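Local structure of nisin biosynthesis protein NisC (Lactococcus lactis subsp. lactis, 2G0D) at residues A[156-167]-A[214-225]. The protein is a zinc-containing lantibiotic cyclase of nisin biosynthesis, closing thioether rings by adding cysteine thiols to dehydrated residues of the precursor peptide. Numbering follows the deposited sequence.
Sequences DDLKILIINFLS and ILAYAHIKGYSN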
# COMPACT_ATOMS: atom_id res chain seq x y z
N ASP A 156 10.01 13.25 -14.23
CA ASP A 156 8.82 14.07 -14.35
C ASP A 156 7.93 13.56 -15.46
O ASP A 156 6.71 13.42 -15.28
CB ASP A 156 9.19 15.54 -14.56
CG ASP A 156 9.65 16.24 -13.26
OD1 ASP A 156 9.62 15.61 -12.17
OD2 ASP A 156 10.05 17.41 -13.32
N ASP A 157 8.55 13.22 -16.58
CA ASP A 157 7.81 12.73 -17.73
C ASP A 157 7.12 11.40 -17.42
O ASP A 157 5.93 11.28 -17.68
CB ASP A 157 8.70 12.65 -18.98
CG ASP A 157 9.06 14.01 -19.53
OD1 ASP A 157 8.20 14.92 -19.50
OD2 ASP A 157 10.20 14.20 -20.00
N LEU A 158 7.86 10.45 -16.84
CA LEU A 158 7.32 9.18 -16.39
C LEU A 158 6.13 9.36 -15.42
O LEU A 158 5.10 8.68 -15.55
CB LEU A 158 8.45 8.36 -15.71
CG LEU A 158 8.12 7.06 -14.94
CD1 LEU A 158 7.46 6.00 -15.85
CD2 LEU A 158 9.35 6.48 -14.25
N LYS A 159 6.29 10.25 -14.44
CA LYS A 159 5.25 10.52 -13.43
C LYS A 159 3.97 10.98 -14.09
O LYS A 159 2.89 10.46 -13.79
CB LYS A 159 5.75 11.54 -12.42
CG LYS A 159 6.66 10.91 -11.35
CD LYS A 159 7.37 12.00 -10.51
CE LYS A 159 8.37 11.35 -9.57
NZ LYS A 159 9.07 12.32 -8.73
N ILE A 160 4.11 11.92 -15.03
CA ILE A 160 2.99 12.50 -15.75
C ILE A 160 2.31 11.47 -16.67
O ILE A 160 1.08 11.43 -16.77
CB ILE A 160 3.46 13.78 -16.49
CG1 ILE A 160 3.55 14.92 -15.47
CG2 ILE A 160 2.57 14.14 -17.68
CD1 ILE A 160 4.68 15.92 -15.80
N LEU A 161 3.13 10.63 -17.30
CA LEU A 161 2.65 9.52 -18.14
C LEU A 161 1.77 8.57 -17.34
O LEU A 161 0.69 8.20 -17.81
CB LEU A 161 3.84 8.75 -18.76
CG LEU A 161 3.50 7.61 -19.73
CD1 LEU A 161 3.19 8.15 -21.15
CD2 LEU A 161 4.64 6.59 -19.77
N ILE A 162 2.23 8.16 -16.15
CA ILE A 162 1.45 7.30 -15.23
C ILE A 162 0.17 8.01 -14.73
O ILE A 162 -0.94 7.45 -14.77
CB ILE A 162 2.28 6.89 -13.99
CG1 ILE A 162 3.41 5.92 -14.36
CG2 ILE A 162 1.41 6.29 -12.90
CD1 ILE A 162 4.49 5.80 -13.29
N ILE A 163 0.33 9.24 -14.27
CA ILE A 163 -0.80 10.05 -13.78
C ILE A 163 -1.89 10.19 -14.85
O ILE A 163 -3.08 9.96 -14.56
CB ILE A 163 -0.32 11.43 -13.27
CG1 ILE A 163 0.28 11.30 -11.86
CG2 ILE A 163 -1.48 12.50 -13.25
CD1 ILE A 163 1.29 12.39 -11.55
N ASN A 164 -1.50 10.52 -16.08
CA ASN A 164 -2.46 10.65 -17.19
C ASN A 164 -3.13 9.32 -17.51
O ASN A 164 -4.34 9.27 -17.74
CB ASN A 164 -1.80 11.21 -18.46
CG ASN A 164 -1.59 12.71 -18.41
OD1 ASN A 164 -2.00 13.39 -17.47
ND2 ASN A 164 -0.92 13.24 -19.44
N PHE A 165 -2.34 8.25 -17.51
CA PHE A 165 -2.85 6.91 -17.75
C PHE A 165 -3.86 6.45 -16.69
O PHE A 165 -4.93 5.92 -17.03
CB PHE A 165 -1.70 5.92 -17.87
CG PHE A 165 -2.14 4.49 -17.96
CD1 PHE A 165 -2.38 3.90 -19.21
CD2 PHE A 165 -2.31 3.72 -16.81
CE1 PHE A 165 -2.78 2.57 -19.30
CE2 PHE A 165 -2.72 2.39 -16.90
CZ PHE A 165 -2.95 1.82 -18.14
N LEU A 166 -3.53 6.64 -15.41
CA LEU A 166 -4.49 6.35 -14.34
C LEU A 166 -5.79 7.18 -14.44
O LEU A 166 -6.88 6.60 -14.42
CB LEU A 166 -3.84 6.50 -12.95
CG LEU A 166 -2.65 5.58 -12.60
CD1 LEU A 166 -1.93 5.97 -11.25
CD2 LEU A 166 -3.06 4.10 -12.63
N SER A 167 -5.68 8.50 -14.53
CA SER A 167 -6.85 9.40 -14.65
C SER A 167 -7.79 8.98 -15.77
O SER A 167 -9.01 8.96 -15.59
CB SER A 167 -6.42 10.86 -14.90
OG SER A 167 -5.56 11.32 -13.87
N ILE A 214 -3.40 7.88 -4.80
CA ILE A 214 -2.14 8.18 -5.49
C ILE A 214 -2.26 9.47 -6.30
O ILE A 214 -1.31 10.26 -6.36
CB ILE A 214 -1.55 6.96 -6.30
CG1 ILE A 214 -0.02 7.06 -6.38
CG2 ILE A 214 -2.15 6.85 -7.72
CD1 ILE A 214 0.69 7.04 -4.99
N LEU A 215 -3.43 9.72 -6.88
CA LEU A 215 -3.67 11.00 -7.57
C LEU A 215 -3.68 12.23 -6.67
O LEU A 215 -3.22 13.30 -7.08
CB LEU A 215 -4.95 10.97 -8.38
CG LEU A 215 -4.95 9.95 -9.52
CD1 LEU A 215 -6.34 9.90 -10.14
CD2 LEU A 215 -3.88 10.23 -10.60
N ALA A 216 -4.24 12.08 -5.46
CA ALA A 216 -4.21 13.14 -4.47
C ALA A 216 -2.77 13.41 -4.04
O ALA A 216 -2.33 14.56 -3.99
CB ALA A 216 -5.07 12.76 -3.26
N TYR A 217 -2.04 12.33 -3.72
CA TYR A 217 -0.62 12.44 -3.32
C TYR A 217 0.22 13.07 -4.42
O TYR A 217 0.99 13.96 -4.12
CB TYR A 217 -0.04 11.10 -2.88
CG TYR A 217 1.39 11.14 -2.36
CD1 TYR A 217 1.75 11.95 -1.28
CD2 TYR A 217 2.39 10.33 -2.93
CE1 TYR A 217 3.06 11.97 -0.79
CE2 TYR A 217 3.69 10.34 -2.43
CZ TYR A 217 4.01 11.14 -1.37
OH TYR A 217 5.30 11.16 -0.90
N ALA A 218 0.07 12.62 -5.67
CA ALA A 218 0.70 13.27 -6.85
C ALA A 218 0.42 14.78 -6.92
O ALA A 218 1.36 15.54 -7.08
CB ALA A 218 0.26 12.59 -8.16
N HIS A 219 -0.84 15.20 -6.76
CA HIS A 219 -1.16 16.63 -6.69
C HIS A 219 -0.37 17.42 -5.63
O HIS A 219 0.22 18.44 -5.95
CB HIS A 219 -2.65 16.90 -6.52
CG HIS A 219 -2.99 18.35 -6.41
ND1 HIS A 219 -3.46 18.93 -5.25
CD2 HIS A 219 -2.89 19.36 -7.32
CE1 HIS A 219 -3.67 20.22 -5.45
NE2 HIS A 219 -3.33 20.51 -6.70
N ILE A 220 -0.34 16.94 -4.38
CA ILE A 220 0.41 17.66 -3.35
C ILE A 220 1.92 17.64 -3.64
O ILE A 220 2.64 18.55 -3.22
CB ILE A 220 0.11 17.18 -1.87
CG1 ILE A 220 0.60 15.74 -1.62
CG2 ILE A 220 -1.34 17.43 -1.47
CD1 ILE A 220 1.97 15.71 -0.97
N LYS A 221 2.39 16.63 -4.37
CA LYS A 221 3.80 16.56 -4.74
C LYS A 221 4.19 17.54 -5.86
O LYS A 221 5.37 17.79 -6.08
CB LYS A 221 4.21 15.13 -5.07
CG LYS A 221 4.27 14.18 -3.85
CD LYS A 221 5.17 14.77 -2.73
CE LYS A 221 6.28 13.86 -2.41
NZ LYS A 221 7.28 14.49 -1.50
N GLY A 222 3.18 18.08 -6.55
CA GLY A 222 3.37 19.08 -7.62
C GLY A 222 3.01 18.55 -9.00
O GLY A 222 3.21 19.23 -10.00
N TYR A 223 2.47 17.33 -9.04
CA TYR A 223 2.13 16.64 -10.28
C TYR A 223 0.62 16.42 -10.40
O TYR A 223 0.07 15.44 -9.86
CB TYR A 223 2.88 15.28 -10.35
CG TYR A 223 4.39 15.39 -10.22
CD1 TYR A 223 5.22 15.54 -11.35
CD2 TYR A 223 4.99 15.36 -8.96
CE1 TYR A 223 6.61 15.64 -11.21
CE2 TYR A 223 6.38 15.45 -8.82
CZ TYR A 223 7.18 15.59 -9.93
OH TYR A 223 8.54 15.71 -9.74
N SER A 224 -0.03 17.34 -11.10
CA SER A 224 -1.45 17.23 -11.43
C SER A 224 -1.80 18.12 -12.58
O SER A 224 -1.06 19.06 -12.89
CB SER A 224 -2.32 17.60 -10.24
OG SER A 224 -2.14 18.95 -9.87
N ASN A 225 -2.92 17.82 -13.22
CA ASN A 225 -3.56 18.69 -14.20
C ASN A 225 -5.07 18.63 -13.99
O ASN A 225 -5.55 17.86 -13.14
CB ASN A 225 -3.14 18.30 -15.64
CG ASN A 225 -3.22 16.81 -15.89
OD1 ASN A 225 -4.20 16.16 -15.51
ND2 ASN A 225 -2.19 16.24 -16.52
O HOH W 1 -4.28 13.52 -15.87
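The ring of Tyr223 lies with one face against the aliphatic chain of Lys159, whose CD makes a CH-pi contact 3.9 Å from the ring centroid, offset toward the rim on the CZ side. At the ring edge sit Ile160 CG1 and the carboxylate of Asp156. Tyr223 OH donates to Asp156 OD1 (2.7 Å), meeting it on the syn side but 33° out of the carboxylate plane. Extended beyond CG, Lys159 carries its NZ past the phenol to the carbonyl O of Ile150. The amide planes of Asn164 and Asn225 are moderately tilted; Asn225 ND2 donates to Asn164 OD1 (3.0 Å, 167° at the hydrogen), on a lone pair in the carbonyl plane. A water donates to Asn164 OD1 and to Asn225 OD1, the atom that also N-caps helix 226-242 at Ser228 N. The two helices, part of the alpha-toroid of the LanC fold, run roughly antiparallel, 142° between directions with axes 11.0 Å apart. Helix 208-221 ends in a Schellman motif at Gly222, and the chain then turns Tyr223 onto helix 156-168. One turn along that helix from Lys159, the CD1 methyl of Ile163 touches both Tyr223 CB and Ala218 CB, each at 3.5 Å; chi1 sets CG1 beside the backbone N, and chi2 carries the chain on from there. Further along, Leu166 CD1 packs on Ile214 CG2 (3.6 Å), while Leu215 CD2 rests near Ser167 OG and Ile163 CG2.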